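Local coordinates for protein cGAS/DncV-like nucleotidyltransferase in E. coli homolog (Elizabethkingia meningoseptica ATCC 13253 = NBRC 12535, PDB 6E0M) that synthesises cyclic nucleotide second messengers, probably cyclic dinucleotides, in response to phage infection as the nucleotidyltransferase of a CBASS antivirus system, at residues Q6-W11 with V193-V198; S12-T17 with R51-V56; N183-L188 with V226-F231. One frame throughout, in Å; residues are numbered along the deposited sequence.

How the contacts relate
All three contacts border one bound diphosphate. Contacts 1 and 2 touch, their centres about 11 Å apart, through Lys197 NZ on Thr54 O and Arg194 NH1 on Ser12 O. Contact 3 lies about 16 Å from contact 1 and 18 Å from contact 2, centre to centre, and touches neither. Along the chain, contact 2 is nested within the loop that contact 1 closes, contact 3 follows contact 2 in series, and the segments of contacts 1 and 3 alternate. Arg187 and Arg194, just before and within helix 188-205, and Asn53, just after helix 48-52, each donate to the diphosphate, which gathers the three contacts round one anion.

Contact 1: Q6-W11 with V193-V198. With DPO (diphosphate), chain B.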
loop_
_atom_site.group_PDB
_atom_site.type_symbol
_atom_site.label_atom_id
_atom_site.label_comp_id
_atom_site.label_asym_id
_atom_site.label_seq_id
_atom_site.Cartn_x
_atom_site.Cartn_y
_atom_site.Cartn_z
ATOM N N GLN A 6 19.590 7.483 -16.130
ATOM C CA GLN A 6 19.370 8.543 -15.152
ATOM C C GLN A 6 17.885 8.818 -14.963
ATOM O O GLN A 6 17.439 9.116 -13.846
ATOM C CB GLN A 6 20.097 9.818 -15.564
ATOM C CG GLN A 6 20.032 10.908 -14.514
ATOM C CD GLN A 6 20.690 10.510 -13.208
ATOM O OE1 GLN A 6 21.852 10.092 -13.177
ATOM N NE2 GLN A 6 19.938 10.625 -12.119
ATOM N N GLN A 7 17.101 8.743 -16.040
ATOM C CA GLN A 7 15.663 8.932 -15.909
ATOM C C GLN A 7 15.061 7.862 -15.010
ATOM O O GLN A 7 14.228 8.159 -14.148
ATOM C CB GLN A 7 15.004 8.913 -17.287
ATOM C CG GLN A 7 13.480 8.997 -17.266
ATOM C CD GLN A 7 12.971 10.339 -16.785
ATOM O OE1 GLN A 7 12.817 10.563 -15.581
ATOM N NE2 GLN A 7 12.710 11.243 -17.722
ATOM N N LEU A 8 15.477 6.606 -15.191
ATOM C CA LEU A 8 14.978 5.545 -14.321
ATOM C C LEU A 8 15.364 5.810 -12.872
ATOM O O LEU A 8 14.549 5.618 -11.959
ATOM C CB LEU A 8 15.518 4.189 -14.776
ATOM C CG LEU A 8 15.084 3.692 -16.154
ATOM C CD1 LEU A 8 15.619 2.272 -16.350
ATOM C CD2 LEU A 8 13.572 3.727 -16.329
ATOM N N ILE A 9 16.610 6.233 -12.636
ATOM C CA ILE A 9 17.025 6.565 -11.277
ATOM C C ILE A 9 16.131 7.662 -10.708
ATOM O O ILE A 9 15.677 7.585 -9.561
ATOM C CB ILE A 9 18.510 6.979 -11.264
ATOM C CG1 ILE A 9 19.390 5.777 -11.615
ATOM C CG2 ILE A 9 18.904 7.531 -9.900
ATOM C CD1 ILE A 9 20.865 6.096 -11.805
ATOM N N ASN A 10 15.864 8.702 -11.501
ATOM C CA ASN A 10 14.991 9.770 -11.031
ATOM C C ASN A 10 13.615 9.237 -10.648
ATOM O O ASN A 10 13.069 9.604 -9.598
ATOM C CB ASN A 10 14.856 10.850 -12.101
ATOM C CG ASN A 10 16.144 11.615 -12.325
ATOM O OD1 ASN A 10 17.084 11.493 -11.549
ATOM N ND2 ASN A 10 16.182 12.431 -13.378
ATOM N N TRP A 11 13.047 8.364 -11.483
ATOM C CA TRP A 11 11.726 7.809 -11.208
ATOM C C TRP A 11 11.708 6.874 -10.002
ATOM O O TRP A 11 10.630 6.595 -9.453
ATOM C CB TRP A 11 11.205 7.021 -12.409
ATOM C CG TRP A 11 10.709 7.833 -13.549
ATOM C CD1 TRP A 11 10.411 9.161 -13.548
ATOM C CD2 TRP A 11 10.441 7.359 -14.868
ATOM N NE1 TRP A 11 9.968 9.541 -14.786
ATOM C CE2 TRP A 11 9.985 8.451 -15.617
ATOM C CE3 TRP A 11 10.533 6.108 -15.484
ATOM C CZ2 TRP A 11 9.630 8.334 -16.960
ATOM C CZ3 TRP A 11 10.183 5.995 -16.809
ATOM C CH2 TRP A 11 9.733 7.100 -17.534
ATOM N N VAL A 193 9.660 -0.986 -7.652
ATOM C CA VAL A 193 8.243 -0.731 -7.404
ATOM C C VAL A 193 7.900 0.703 -7.787
ATOM O O VAL A 193 6.890 0.968 -8.452
ATOM C CB VAL A 193 7.889 -1.030 -5.940
ATOM C CG1 VAL A 193 6.517 -0.471 -5.574
ATOM C CG2 VAL A 193 7.916 -2.530 -5.696
ATOM N N ARG A 194 8.718 1.656 -7.334
ATOM C CA ARG A 194 8.416 3.062 -7.606
ATOM C C ARG A 194 8.422 3.358 -9.099
ATOM O O ARG A 194 7.536 4.062 -9.596
ATOM C CB ARG A 194 9.397 3.965 -6.850
ATOM C CG ARG A 194 9.202 3.933 -5.333
ATOM C CD ARG A 194 10.108 4.888 -4.602
ATOM N NE ARG A 194 10.400 4.455 -3.245
ATOM C CZ ARG A 194 11.603 4.126 -2.789
ATOM N NH1 ARG A 194 12.664 4.137 -3.582
ATOM N NH2 ARG A 194 11.735 3.735 -1.542
ATOM N N ILE A 195 9.410 2.833 -9.835
ATOM C CA ILE A 195 9.431 3.036 -11.285
ATOM C C ILE A 195 8.145 2.511 -11.925
ATOM O O ILE A 195 7.532 3.172 -12.777
ATOM C CB ILE A 195 10.665 2.363 -11.908
ATOM C CG1 ILE A 195 11.939 3.103 -11.505
ATOM C CG2 ILE A 195 10.521 2.301 -13.426
ATOM C CD1 ILE A 195 13.204 2.314 -11.794
ATOM N N LEU A 196 7.736 1.301 -11.549
ATOM C CA LEU A 196 6.534 0.730 -12.138
ATOM C C LEU A 196 5.286 1.497 -11.735
ATOM O O LEU A 196 4.343 1.586 -12.529
ATOM C CB LEU A 196 6.426 -0.738 -11.764
ATOM C CG LEU A 196 7.446 -1.647 -12.454
ATOM C CD1 LEU A 196 7.342 -3.070 -11.857
ATOM C CD2 LEU A 196 7.264 -1.691 -13.950
ATOM N N LYS A 197 5.258 2.077 -10.531
ATOM C CA LYS A 197 4.138 2.945 -10.158
ATOM C C LYS A 197 4.116 4.198 -11.024
ATOM O O LYS A 197 3.045 4.666 -11.429
ATOM C CB LYS A 197 4.214 3.322 -8.674
ATOM C CG LYS A 197 3.847 2.164 -7.745
ATOM C CD LYS A 197 3.925 2.512 -6.283
ATOM C CE LYS A 197 2.864 3.524 -5.884
ATOM N NZ LYS A 197 2.768 3.678 -4.405
ATOM N N VAL A 198 5.294 4.757 -11.332
ATOM C CA VAL A 198 5.356 5.911 -12.227
ATOM C C VAL A 198 4.790 5.545 -13.588
ATOM O O VAL A 198 3.997 6.295 -14.166
ATOM C CB VAL A 198 6.798 6.437 -12.334
ATOM C CG1 VAL A 198 6.907 7.446 -13.464
ATOM C CG2 VAL A 198 7.196 7.069 -11.029
HETATM P P1 DPO B . 15.260 6.514 0.888
HETATM O O1 DPO B . 16.244 7.508 0.319
HETATM O O2 DPO B . 14.059 7.229 1.484
HETATM O O3 DPO B . 15.929 5.666 1.958
HETATM O O4 DPO B . 14.685 5.527 -0.300
HETATM P P2 DPO B . 15.384 4.184 -0.923
HETATM O O5 DPO B . 15.268 4.317 -2.430
HETATM O O6 DPO B . 16.831 4.073 -0.481
HETATM O O7 DPO B . 14.532 3.027 -0.389
#
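Trp11 and Val198 make the dense part of this helix-helix contact. Val198 CG1 stands 3.7 Å from the centroid of the five-membered ring of Trp11 and 4° off its normal, the geometry of a CH-pi contact with the methyl directly above the face. That branch lies anti to the backbone N of Val198 (chi1 169°), which brings it over the indole, while CG2 rests against Trp11 O. Ile195 CG2 lies at the edge of the ring, near its plane; Ile195 CG1 is 4.1 Å from Trp11 CB, and Ile195 CD1 lies 3.6 Å from Leu8 O.

The short helical segments cross at 96° with their axes 9.1 Å apart, so the N-terminal helix 5-11 lies across helix 188-205, and Leu240 of helix 236-252 touches both Leu8 and Ile195. Packing thins toward the outward side of 6-11, where Gln6 and Asn10 are exposed and bonded to each other, Gln6 NE2 to Asn10 OD1 at 3.0 Å. The buried Arg194 instead runs from the apolar patch to the anion, its chain extended from CG to NE. Arg194 NH1 donates to diphosphate O5 at 2.9 Å and NH2 to O7 at 3.1 Å, the latter nearly straight, while Ser12 O and Asn53 O take further N-H groups of the guanidinium.

Contact 2: S12-T17 with R51-V56; sequences SRPVST and RNNTNV. With DPO (diphosphate), chain B.
Val15 N donates to Asn55 O over 3.0 Å with an angle of 163° at the hydrogen, and this backbone bond joins two irregular segments whose touching parts run 116° apart. The same carbonyl oxygen receives a CA-H...O contact from Pro14 CA at 3.5 Å.

Asn55 reaches back across the junction with its side chain. Its ND2 donates to Ser16 O at 3.2 Å, approaching from above the carbonyl plane, while its OD1 is taken by Ser49 OG; with both ends engaged, the amide is fixed in rotation. A water also donates to Ser16 O, which thus accepts two bonds; the same water donates to Asn53 OD1 and accepts from Asn55 N, tying the segments together. Ser16 and Asn55 also meet through their CB atoms, and Ser16 OG is held by Arg57 O and Ser60 N. Val15 lays CG2, the branch beside its backbone N, 3.5 Å from Val56 O.

Asn53 has positive phi, the first residue to leave helical geometry after helix 48-52, and its CG is anti to the backbone N (chi1 -157°). Its amide thereby has OD1 beside Pro14 CB and Thr17 CG2, at 3.7 and 3.6 Å, and ND2 on the diphosphate, 3.1 Å from O2. Pro14 CG packs against that same O2. The contact thus forms one wall of an anion pocket in the nucleotidyltransferase, and segment 51-56 also carries Arg51 and Asn52, which probably bind GTP.

Segment 12-17 lies in the loop that leads from helix 5-11 to helix 21-38. Helix 188-205 backs the junction through Arg194, which touches Pro14 and Val56, and Val198, which touches Val56; Tyr50 of helix 48-52 packs on Ser16 and Asn55.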
loop_
_atom_site.group_PDB
_atom_site.type_symbol
_atom_site.label_atom_id
_atom_site.label_comp_id
_atom_site.label_asym_id
_atom_site.label_seq_id
_atom_site.Cartn_x
_atom_site.Cartn_y
_atom_site.Cartn_z
ATOM N N SER A 12 12.862 6.363 -9.597
ATOM C CA SER A 12 12.937 5.384 -8.528
ATOM C C SER A 12 12.944 6.009 -7.140
ATOM O O SER A 12 12.915 5.265 -6.155
ATOM C CB SER A 12 14.209 4.535 -8.698
ATOM O OG SER A 12 15.340 5.283 -8.281
ATOM N N ARG A 13 12.999 7.324 -7.033
ATOM C CA ARG A 13 13.129 7.985 -5.738
ATOM C C ARG A 13 11.761 8.207 -5.108
ATOM O O ARG A 13 10.788 8.500 -5.817
ATOM C CB ARG A 13 13.833 9.337 -5.870
ATOM C CG ARG A 13 15.250 9.257 -6.451
ATOM C CD ARG A 13 15.767 10.646 -6.788
ATOM N NE ARG A 13 17.015 10.604 -7.558
ATOM C CZ ARG A 13 18.228 10.531 -7.017
ATOM N NH1 ARG A 13 18.369 10.491 -5.694
ATOM N NH2 ARG A 13 19.300 10.499 -7.798
ATOM N N PRO A 14 11.671 8.079 -3.790
ATOM C CA PRO A 14 10.417 8.449 -3.118
ATOM C C PRO A 14 10.186 9.942 -3.256
ATOM O O PRO A 14 11.127 10.739 -3.253
ATOM C CB PRO A 14 10.638 8.029 -1.663
ATOM C CG PRO A 14 12.100 7.888 -1.503
ATOM C CD PRO A 14 12.739 7.691 -2.853
ATOM N N VAL A 15 8.920 10.319 -3.430
ATOM C CA VAL A 15 8.557 11.725 -3.573
ATOM C C VAL A 15 7.985 12.193 -2.237
ATOM O O VAL A 15 8.683 12.839 -1.447
ATOM C CB VAL A 15 7.594 11.931 -4.752
ATOM C CG1 VAL A 15 7.290 13.408 -4.933
ATOM C CG2 VAL A 15 8.221 11.358 -6.027
ATOM N N SER A 16 6.741 11.857 -1.950
ATOM C CA SER A 16 6.172 12.155 -0.638
ATOM C C SER A 16 6.686 11.165 0.402
ATOM O O SER A 16 6.723 9.962 0.155
ATOM C CB SER A 16 4.654 12.068 -0.680
ATOM O OG SER A 16 4.092 13.001 -1.564
ATOM N N THR A 17 7.054 11.664 1.578
ATOM C CA THR A 17 7.487 10.782 2.648
ATOM C C THR A 17 7.008 11.310 3.995
ATOM O O THR A 17 6.522 12.435 4.124
ATOM C CB THR A 17 9.014 10.634 2.715
ATOM O OG1 THR A 17 9.566 11.856 3.229
ATOM C CG2 THR A 17 9.584 10.333 1.344
ATOM N N ARG A 51 3.888 4.287 4.714
ATOM C CA ARG A 51 4.498 3.292 5.593
ATOM C C ARG A 51 5.602 2.521 4.878
ATOM O O ARG A 51 6.699 2.325 5.420
ATOM C CB ARG A 51 3.431 2.321 6.101
ATOM C CG ARG A 51 3.972 1.210 7.020
ATOM C CD ARG A 51 4.402 1.751 8.375
ATOM N NE ARG A 51 5.058 0.740 9.190
ATOM C CZ ARG A 51 4.437 -0.175 9.939
ATOM N NH1 ARG A 51 3.109 -0.242 10.015
ATOM N NH2 ARG A 51 5.154 -1.037 10.623
ATOM N N ASN A 52 5.327 2.079 3.666
ATOM C CA ASN A 52 6.258 1.280 2.877
ATOM C C ASN A 52 7.229 2.118 2.068
ATOM O O ASN A 52 8.123 1.555 1.425
ATOM C CB ASN A 52 5.455 0.341 1.985
ATOM C CG ASN A 52 4.440 -0.474 2.782
ATOM O OD1 ASN A 52 4.747 -0.978 3.851
ATOM N ND2 ASN A 52 3.231 -0.600 2.258
ATOM N N ASN A 53 7.086 3.444 2.105
ATOM C CA ASN A 53 7.963 4.390 1.406
ATOM C C ASN A 53 7.951 4.163 -0.106
ATOM O O ASN A 53 8.992 4.122 -0.765
ATOM C CB ASN A 53 9.391 4.337 1.954
ATOM C CG ASN A 53 10.167 5.612 1.686
ATOM O OD1 ASN A 53 9.580 6.699 1.587
ATOM N ND2 ASN A 53 11.493 5.499 1.587
ATOM N N THR A 54 6.750 4.059 -0.668
ATOM C CA THR A 54 6.610 3.832 -2.101
ATOM C C THR A 54 5.825 4.930 -2.814
ATOM O O THR A 54 5.319 4.698 -3.907
ATOM C CB THR A 54 5.946 2.473 -2.344
ATOM O OG1 THR A 54 4.681 2.437 -1.680
ATOM C CG2 THR A 54 6.813 1.330 -1.801
ATOM N N ASN A 55 5.768 6.135 -2.256
ATOM C CA ASN A 55 5.065 7.236 -2.906
ATOM C C ASN A 55 5.862 7.774 -4.086
ATOM O O ASN A 55 7.070 8.000 -3.978
ATOM C CB ASN A 55 4.836 8.389 -1.928
ATOM C CG ASN A 55 3.694 8.153 -0.992
ATOM O OD1 ASN A 55 2.571 7.854 -1.401
ATOM N ND2 ASN A 55 3.973 8.302 0.290
ATOM N N VAL A 56 5.179 8.008 -5.207
ATOM C CA VAL A 56 5.827 8.582 -6.379
ATOM C C VAL A 56 5.164 9.876 -6.827
ATOM O O VAL A 56 5.477 10.389 -7.898
ATOM C CB VAL A 56 5.889 7.571 -7.539
ATOM C CG1 VAL A 56 6.590 6.310 -7.079
ATOM C CG2 VAL A 56 4.498 7.236 -8.053
HETATM P P1 DPO B . 15.260 6.514 0.888
HETATM O O1 DPO B . 16.244 7.508 0.319
HETATM O O2 DPO B . 14.059 7.229 1.484
HETATM O O3 DPO B . 15.929 5.666 1.958
HETATM O O4 DPO B . 14.685 5.527 -0.300
HETATM P P2 DPO B . 15.384 4.184 -0.923
HETATM O O5 DPO B . 15.268 4.317 -2.430
HETATM O O6 DPO B . 16.831 4.073 -0.481
HETATM O O7 DPO B . 14.532 3.027 -0.389
HETATM O O HOH W 1 7.424 7.364 -0.024
#

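Contact 3: N183-L188 with V226-F231; sequences NQTYRL and VPNNQF. With DPO (diphosphate), chain B.
Thr185 and Phe231 are the nearest pair of the two backbones, with CA atoms 5.8 Å apart. Thr185 opens a type I' beta turn that ends at Leu188 and links helix 171-184 to helix 188-205; the turn packs on Phe231 and on Asn228, which begins the 3-10 segment 228-230 in the loop between helices 216-224 and 236-252. The phenyl ring of Phe231 is met obliquely by both Thr185 CG2, 3.7 Å from CD1, and Leu188 CB, 3.8 Å from CD2. Tyr186 is turned differently: it presents its ring edge, with Phe231 O in the ring plane and 3.6 Å from CE2.

Asn228 crosses Thr185 at about a right angle, and its OD1 lies 3.4 Å from Thr185 CG2, the branch anti to the carbonyl carbon. Lys181 NZ is hydrogen-bonded to Asn228 OD1, and Lys181 O to Thr185 OG1. Further out, the amides of Asn228 and Gln184 are twisted 72° against each other. Asn228 ND2 donates a hydrogen bond to Gln184 OE1 at 3.1 Å (147° at the hydrogen), the oxygen lying in the Asn228 amide plane but the nitrogen well above the carbonyl plane of Gln184.

Arg187, at the N-cap position of helix 188-205, bends at chi2 and chi3 toward the diphosphate. NE donates to O6, NH2 to O7, and the remaining amino group, NH1, donates a 2.9 Å hydrogen bond to Asn183 OD1, nearly along the C=O axis.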
loop_
_atom_site.group_PDB
_atom_site.type_symbol
_atom_site.label_atom_id
_atom_site.label_comp_id
_atom_site.label_asym_id
_atom_site.label_seq_id
_atom_site.Cartn_x
_atom_site.Cartn_y
_atom_site.Cartn_z
ATOM N N ASN A 183 16.470 -4.366 1.510
ATOM C CA ASN A 183 17.791 -4.366 2.129
ATOM C C ASN A 183 18.696 -5.433 1.533
ATOM O O ASN A 183 19.928 -5.287 1.585
ATOM C CB ASN A 183 17.676 -4.566 3.648
ATOM C CG ASN A 183 17.153 -3.340 4.367
ATOM O OD1 ASN A 183 17.084 -2.252 3.793
ATOM N ND2 ASN A 183 16.757 -3.514 5.625
ATOM N N GLN A 184 18.114 -6.479 0.946
ATOM C CA GLN A 184 18.889 -7.548 0.327
ATOM C C GLN A 184 19.130 -7.365 -1.167
ATOM O O GLN A 184 19.857 -8.181 -1.760
ATOM C CB GLN A 184 18.180 -8.890 0.511
ATOM C CG GLN A 184 18.107 -9.393 1.933
ATOM C CD GLN A 184 17.121 -10.533 2.078
ATOM O OE1 GLN A 184 16.150 -10.634 1.314
ATOM N NE2 GLN A 184 17.347 -11.380 3.059
ATOM N N THR A 185 18.515 -6.369 -1.793
ATOM C CA THR A 185 18.577 -6.212 -3.239
ATOM C C THR A 185 19.223 -4.893 -3.640
ATOM O O THR A 185 18.864 -4.312 -4.661
ATOM C CB THR A 185 17.194 -6.326 -3.876
ATOM O OG1 THR A 185 16.283 -5.420 -3.245
ATOM C CG2 THR A 185 16.659 -7.741 -3.756
ATOM N N TYR A 186 20.195 -4.415 -2.855
ATOM C CA TYR A 186 20.879 -3.154 -3.153
ATOM C C TYR A 186 19.892 -1.993 -3.209
ATOM O O TYR A 186 20.112 -1.011 -3.929
ATOM C CB TYR A 186 21.663 -3.252 -4.470
ATOM C CG TYR A 186 22.484 -4.498 -4.605
ATOM C CD1 TYR A 186 23.645 -4.665 -3.870
ATOM C CD2 TYR A 186 22.101 -5.516 -5.464
ATOM C CE1 TYR A 186 24.403 -5.816 -3.987
ATOM C CE2 TYR A 186 22.864 -6.666 -5.593
ATOM C CZ TYR A 186 24.003 -6.809 -4.844
ATOM O OH TYR A 186 24.765 -7.950 -4.963
ATOM N N ARG A 187 18.812 -2.100 -2.426
ATOM C CA ARG A 187 17.743 -1.111 -2.333
ATOM C C ARG A 187 16.922 -1.039 -3.612
ATOM O O ARG A 187 16.061 -0.154 -3.760
ATOM C CB ARG A 187 18.304 0.264 -1.952
ATOM C CG ARG A 187 19.247 0.171 -0.753
ATOM C CD ARG A 187 19.243 1.416 0.121
ATOM N NE ARG A 187 17.890 1.706 0.567
ATOM C CZ ARG A 187 17.261 1.054 1.535
ATOM N NH1 ARG A 187 17.874 0.078 2.201
ATOM N NH2 ARG A 187 16.012 1.368 1.830
ATOM N N LEU A 188 17.096 -2.000 -4.519
ATOM C CA LEU A 188 16.400 -1.926 -5.794
ATOM C C LEU A 188 14.968 -2.467 -5.759
ATOM O O LEU A 188 14.177 -2.116 -6.642
ATOM C CB LEU A 188 17.207 -2.675 -6.858
ATOM C CG LEU A 188 18.548 -2.024 -7.158
ATOM C CD1 LEU A 188 19.437 -2.941 -8.011
ATOM C CD2 LEU A 188 18.330 -0.680 -7.877
ATOM N N VAL A 226 9.895 -11.545 -7.511
ATOM C CA VAL A 226 11.064 -11.675 -8.382
ATOM C C VAL A 226 12.271 -12.056 -7.523
ATOM O O VAL A 226 12.539 -11.375 -6.527
ATOM C CB VAL A 226 11.316 -10.370 -9.131
ATOM C CG1 VAL A 226 12.599 -10.464 -9.977
ATOM C CG2 VAL A 226 10.134 -10.011 -10.021
ATOM N N PRO A 227 13.003 -13.120 -7.857
ATOM C CA PRO A 227 14.117 -13.539 -6.997
ATOM C C PRO A 227 15.167 -12.451 -6.822
ATOM O O PRO A 227 15.429 -11.649 -7.726
ATOM C CB PRO A 227 14.693 -14.757 -7.733
ATOM C CG PRO A 227 13.523 -15.321 -8.495
ATOM C CD PRO A 227 12.740 -14.103 -8.940
ATOM N N ASN A 228 15.774 -12.437 -5.626
ATOM C CA ASN A 228 16.759 -11.413 -5.306
ATOM C C ASN A 228 17.890 -11.340 -6.332
ATOM O O ASN A 228 18.434 -10.253 -6.581
ATOM C CB ASN A 228 17.342 -11.667 -3.918
ATOM C CG ASN A 228 16.406 -11.272 -2.801
ATOM O OD1 ASN A 228 15.301 -10.792 -3.038
ATOM N ND2 ASN A 228 16.835 -11.490 -1.577
ATOM N N ASN A 229 18.261 -12.471 -6.937
ATOM C CA ASN A 229 19.397 -12.473 -7.851
ATOM C C ASN A 229 19.079 -11.824 -9.198
ATOM O O ASN A 229 19.965 -11.761 -10.056
ATOM C CB ASN A 229 19.937 -13.896 -8.057
ATOM C CG ASN A 229 18.962 -14.827 -8.784
ATOM O OD1 ASN A 229 17.918 -14.425 -9.280
ATOM N ND2 ASN A 229 19.341 -16.098 -8.861
ATOM N N GLN A 230 17.865 -11.306 -9.392
ATOM C CA GLN A 230 17.538 -10.551 -10.596
ATOM C C GLN A 230 17.835 -9.063 -10.450
ATOM O O GLN A 230 17.767 -8.323 -11.447
ATOM C CB GLN A 230 16.048 -10.710 -10.951
ATOM C CG GLN A 230 15.598 -12.138 -11.216
ATOM C CD GLN A 230 16.112 -12.686 -12.551
ATOM O OE1 GLN A 230 16.212 -11.961 -13.547
ATOM N NE2 GLN A 230 16.423 -13.961 -12.577
ATOM N N PHE A 231 18.131 -8.608 -9.229
ATOM C CA PHE A 231 18.377 -7.201 -8.959
ATOM C C PHE A 231 19.877 -6.953 -9.026
ATOM O O PHE A 231 20.636 -7.537 -8.248
ATOM C CB PHE A 231 17.794 -6.823 -7.598
ATOM C CG PHE A 231 16.294 -6.991 -7.531
ATOM C CD1 PHE A 231 15.730 -8.223 -7.284
ATOM C CD2 PHE A 231 15.451 -5.916 -7.732
ATOM C CE1 PHE A 231 14.350 -8.379 -7.235
ATOM C CE2 PHE A 231 14.081 -6.082 -7.680
ATOM C CZ PHE A 231 13.543 -7.314 -7.431
HETATM P P1 DPO B . 15.260 6.514 0.888
HETATM O O1 DPO B . 16.244 7.508 0.319
HETATM O O2 DPO B . 14.059 7.229 1.484
HETATM O O3 DPO B . 15.929 5.666 1.958
HETATM O O4 DPO B . 14.685 5.527 -0.300
HETATM P P2 DPO B . 15.384 4.184 -0.923
HETATM O O5 DPO B . 15.268 4.317 -2.430
HETATM O O6 DPO B . 16.831 4.073 -0.481
HETATM O O7 DPO B . 14.532 3.027 -0.389
#